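Local coordinates for protein lysine cyclodeaminase (Streptomyces pristinaespiralis, PDB 5YU3) that converts L-lysine to L-pipecolic acid by NAD-dependent cyclodeamination, and also recognises L-ornithine and L-2,4-diaminobutyric acid, at residues 44-49 / 303-308. Numbering follows the deposited sequence.
With PRO (proline), chain G; NAD (nicotinamide-adenine-dinucleotide), chain F.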
loop_
_atom_site.group_PDB
_atom_site.type_symbol
_atom_site.label_atom_id
_atom_site.label_comp_id
_atom_site.label_asym_id
_atom_site.label_seq_id
_atom_site.Cartn_x
_atom_site.Cartn_y
_atom_site.Cartn_z
ATOM N N HIS A 44 -7.306 -9.812 15.329
ATOM C CA HIS A 44 -7.993 -8.533 15.262
ATOM C C HIS A 44 -8.319 -8.166 13.826
ATOM O O HIS A 44 -7.574 -8.497 12.899
ATOM C CB HIS A 44 -7.147 -7.454 15.947
ATOM C CG HIS A 44 -6.770 -7.822 17.349
ATOM N ND1 HIS A 44 -7.664 -7.757 18.397
ATOM C CD2 HIS A 44 -5.623 -8.322 17.864
ATOM C CE1 HIS A 44 -7.074 -8.169 19.504
ATOM N NE2 HIS A 44 -5.836 -8.524 19.207
ATOM N N LEU A 45 -9.457 -7.491 13.656
ATOM C CA LEU A 45 -9.845 -6.964 12.355
ATOM C C LEU A 45 -8.736 -6.101 11.785
ATOM O O LEU A 45 -8.079 -5.351 12.512
ATOM C CB LEU A 45 -11.118 -6.119 12.464
ATOM C CG LEU A 45 -12.498 -6.760 12.454
ATOM C CD1 LEU A 45 -13.533 -5.639 12.537
ATOM C CD2 LEU A 45 -12.697 -7.606 11.197
ATOM N N SER A 46 -8.546 -6.204 10.471
ATOM C CA SER A 46 -7.594 -5.355 9.774
ATOM C C SER A 46 -8.009 -3.889 9.891
ATOM O O SER A 46 -9.199 -3.577 9.994
ATOM C CB SER A 46 -7.511 -5.768 8.306
ATOM O OG SER A 46 -7.456 -7.187 8.220
ATOM N N PRO A 47 -7.054 -2.965 9.883
ATOM C CA PRO A 47 -7.420 -1.548 9.845
ATOM C C PRO A 47 -8.212 -1.238 8.586
ATOM O O PRO A 47 -8.208 -1.999 7.616
ATOM C CB PRO A 47 -6.071 -0.828 9.854
ATOM C CG PRO A 47 -5.045 -1.994 9.435
ATOM C CD PRO A 47 -5.554 -3.107 9.899
ATOM N N LEU A 48 -8.918 -0.109 8.614
ATOM C CA LEU A 48 -9.633 0.348 7.430
ATOM C C LEU A 48 -8.681 0.435 6.249
ATOM O O LEU A 48 -7.550 0.903 6.382
ATOM C CB LEU A 48 -10.259 1.725 7.669
ATOM C CG LEU A 48 -11.480 1.867 8.567
ATOM C CD1 LEU A 48 -11.884 3.342 8.644
ATOM C CD2 LEU A 48 -12.613 1.026 8.029
ATOM N N ARG A 49 -9.138 -0.018 5.088
ATOM C CA ARG A 49 -8.316 0.159 3.907
ATOM C C ARG A 49 -8.367 1.614 3.441
ATOM O O ARG A 49 -9.151 2.432 3.936
ATOM C CB ARG A 49 -8.772 -0.783 2.791
ATOM C CG ARG A 49 -10.199 -0.564 2.340
ATOM C CD ARG A 49 -10.534 -1.421 1.120
ATOM N NE ARG A 49 -11.966 -1.410 0.825
ATOM C CZ ARG A 49 -12.739 -2.494 0.816
ATOM N NH1 ARG A 49 -12.212 -3.679 1.068
ATOM N NH2 ARG A 49 -14.039 -2.391 0.542
ATOM N N GLY A 303 -14.948 -7.031 2.106
ATOM C CA GLY A 303 -13.612 -7.584 1.945
ATOM C C GLY A 303 -12.644 -6.909 2.893
ATOM O O GLY A 303 -12.691 -5.687 3.058
ATOM N N PHE A 304 -11.784 -7.674 3.553
ATOM C CA PHE A 304 -10.762 -7.029 4.354
ATOM C C PHE A 304 -9.496 -7.874 4.314
ATOM O O PHE A 304 -9.521 -9.071 3.998
ATOM C CB PHE A 304 -11.250 -6.719 5.796
ATOM C CG PHE A 304 -11.613 -7.919 6.633
ATOM C CD1 PHE A 304 -12.791 -8.633 6.403
ATOM C CD2 PHE A 304 -10.814 -8.289 7.707
ATOM C CE1 PHE A 304 -13.135 -9.716 7.197
ATOM C CE2 PHE A 304 -11.151 -9.378 8.512
ATOM C CZ PHE A 304 -12.318 -10.090 8.256
ATOM N N ALA A 305 -8.376 -7.210 4.610
ATOM C CA ALA A 305 -7.063 -7.754 4.276
ATOM C C ALA A 305 -6.762 -9.071 4.987
ATOM O O ALA A 305 -6.003 -9.889 4.458
ATOM C CB ALA A 305 -5.990 -6.708 4.596
ATOM N N PHE A 306 -7.310 -9.290 6.189
ATOM C CA PHE A 306 -7.138 -10.575 6.867
ATOM C C PHE A 306 -7.557 -11.733 5.970
ATOM O O PHE A 306 -6.923 -12.791 5.976
ATOM C CB PHE A 306 -7.952 -10.593 8.166
ATOM C CG PHE A 306 -7.825 -11.862 8.972
ATOM C CD1 PHE A 306 -6.605 -12.266 9.483
ATOM C CD2 PHE A 306 -8.951 -12.630 9.250
ATOM C CE1 PHE A 306 -6.499 -13.425 10.248
ATOM C CE2 PHE A 306 -8.853 -13.784 10.012
ATOM C CZ PHE A 306 -7.623 -14.179 10.516
ATOM N N GLU A 307 -8.633 -11.555 5.198
ATOM C CA GLU A 307 -9.068 -12.626 4.305
ATOM C C GLU A 307 -8.020 -12.902 3.240
ATOM O O GLU A 307 -7.780 -14.059 2.880
ATOM C CB GLU A 307 -10.397 -12.271 3.647
ATOM C CG GLU A 307 -11.520 -11.964 4.645
ATOM C CD GLU A 307 -12.793 -11.468 3.974
ATOM O OE1 GLU A 307 -12.704 -10.810 2.921
ATOM O OE2 GLU A 307 -13.895 -11.742 4.509
ATOM N N ASP A 308 -7.387 -11.849 2.726
ATOM C CA ASP A 308 -6.341 -12.019 1.723
ATOM C C ASP A 308 -5.101 -12.675 2.315
ATOM O O ASP A 308 -4.458 -13.503 1.657
ATOM C CB ASP A 308 -6.007 -10.666 1.111
ATOM C CG ASP A 308 -7.216 -10.015 0.500
ATOM O OD1 ASP A 308 -7.732 -10.590 -0.477
ATOM O OD2 ASP A 308 -7.665 -8.951 0.990
HETATM N N PRO G . -13.222 -4.628 -2.435
HETATM C CA PRO G . -12.212 -5.568 -3.159
HETATM C C PRO G . -11.379 -6.369 -2.120
HETATM O O PRO G . -10.346 -6.872 -2.599
HETATM C CB PRO G . -11.514 -4.759 -3.862
HETATM C CG PRO G . -12.591 -3.649 -4.331
HETATM C CD PRO G . -13.639 -3.805 -3.587
HETATM O OXT PRO G . -11.725 -6.552 -0.898
HETATM P PA NAD F . -17.320 -7.583 -13.026
HETATM O O1A NAD F . -17.128 -6.344 -13.843
HETATM O O2A NAD F . -16.641 -8.874 -13.439
HETATM O O5B NAD F . -18.894 -7.917 -12.986
HETATM C C5B NAD F . -19.825 -6.923 -12.543
HETATM C C4B NAD F . -21.116 -7.171 -13.311
HETATM O O4B NAD F . -22.144 -6.325 -12.790
HETATM C C3B NAD F . -20.975 -6.806 -14.792
HETATM O O3B NAD F . -21.250 -7.960 -15.615
HETATM C C2B NAD F . -22.013 -5.715 -15.000
HETATM O O2B NAD F . -22.664 -5.768 -16.266
HETATM C C1B NAD F . -22.994 -6.010 -13.887
HETATM N N9A NAD F . -23.887 -4.903 -13.481
HETATM C C8A NAD F . -23.617 -3.579 -13.417
HETATM N N7A NAD F . -24.715 -2.892 -12.967
HETATM C C5A NAD F . -25.690 -3.803 -12.740
HETATM C C6A NAD F . -27.089 -3.792 -12.271
HETATM N N6A NAD F . -27.697 -2.632 -11.926
HETATM N N1A NAD F . -27.728 -4.979 -12.172
HETATM C C2A NAD F . -27.163 -6.156 -12.501
HETATM N N3A NAD F . -25.900 -6.243 -12.951
HETATM C C4A NAD F . -25.137 -5.123 -13.080
HETATM O O3 NAD F . -16.888 -7.217 -11.503
HETATM P PN NAD F . -16.724 -8.225 -10.271
HETATM O O1N NAD F . -17.761 -9.316 -10.399
HETATM O O2N NAD F . -15.256 -8.578 -10.151
HETATM O O5D NAD F . -17.067 -7.277 -9.013
HETATM C C5D NAD F . -18.421 -6.913 -8.735
HETATM C C4D NAD F . -18.457 -6.096 -7.443
HETATM O O4D NAD F . -17.907 -6.858 -6.369
HETATM C C3D NAD F . -17.607 -4.840 -7.540
HETATM O O3D NAD F . -18.265 -3.780 -6.812
HETATM C C2D NAD F . -16.347 -5.216 -6.792
HETATM O O2D NAD F . -15.608 -4.079 -6.324
HETATM C C1D NAD F . -16.948 -6.053 -5.681
HETATM N N1N NAD F . -16.008 -6.911 -4.970
HETATM C C2N NAD F . -16.235 -7.138 -3.669
HETATM C C3N NAD F . -15.383 -7.941 -2.925
HETATM C C7N NAD F . -15.691 -8.177 -1.483
HETATM O O7N NAD F . -14.858 -8.676 -0.754
HETATM N N7N NAD F . -16.920 -7.867 -1.037
HETATM C C4N NAD F . -14.291 -8.556 -3.545
HETATM C C5N NAD F . -14.101 -8.322 -4.905
HETATM C C6N NAD F . -14.981 -7.499 -5.609
#
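Ser46 drops its hydroxyl onto the first turn of helix 305-321, where the backbone N of Phe306 donates a somewhat bent hydrogen bond to OG (2.9 Å, 134° at the hydrogen). With OG anti to its own carbonyl carbon (chi1 -44°), the oxygen packs tightly, 3.4 Å from Phe306 CB, and also meets the edge of the Phe304 ring near its plane, 3.6 Å from CD2. His67 of strand 60-69 holds the same OG through ND1. Replacing the serine with an alanine is likely to deprive the Phe306 amide of this acceptor and His67 of its hydroxyl partner. Beside the serine, Leu45 lays CD2 against the ring of Phe304, 3.6 Å from CE2, the two side chains crossing at about a right angle. The loose side is the outer one: the CB atoms of His44 and Pro47 point away from 303-308, and both residues are exposed to solvent. Here the chain leaves strand 297-300 of the parallel, Rossmann-type sheet and returns in helix 305-321 to the mixed-sheet part of the fold, to which loop 44-49 also belongs, beside the pocket that holds the bound proline. There the extended Arg49 chain brings NH1 to 2.9 Å from Gly303 O and 3.5 Å from OXT of the proline, whose N lies over one guanidinium face. Glu63 and Glu264 form salt bridges with this guanidinium, probably fixing its orientation. Gly303 CA lies 3.2 Å from NAD O7N, the nicotinamide carboxamide oxygen.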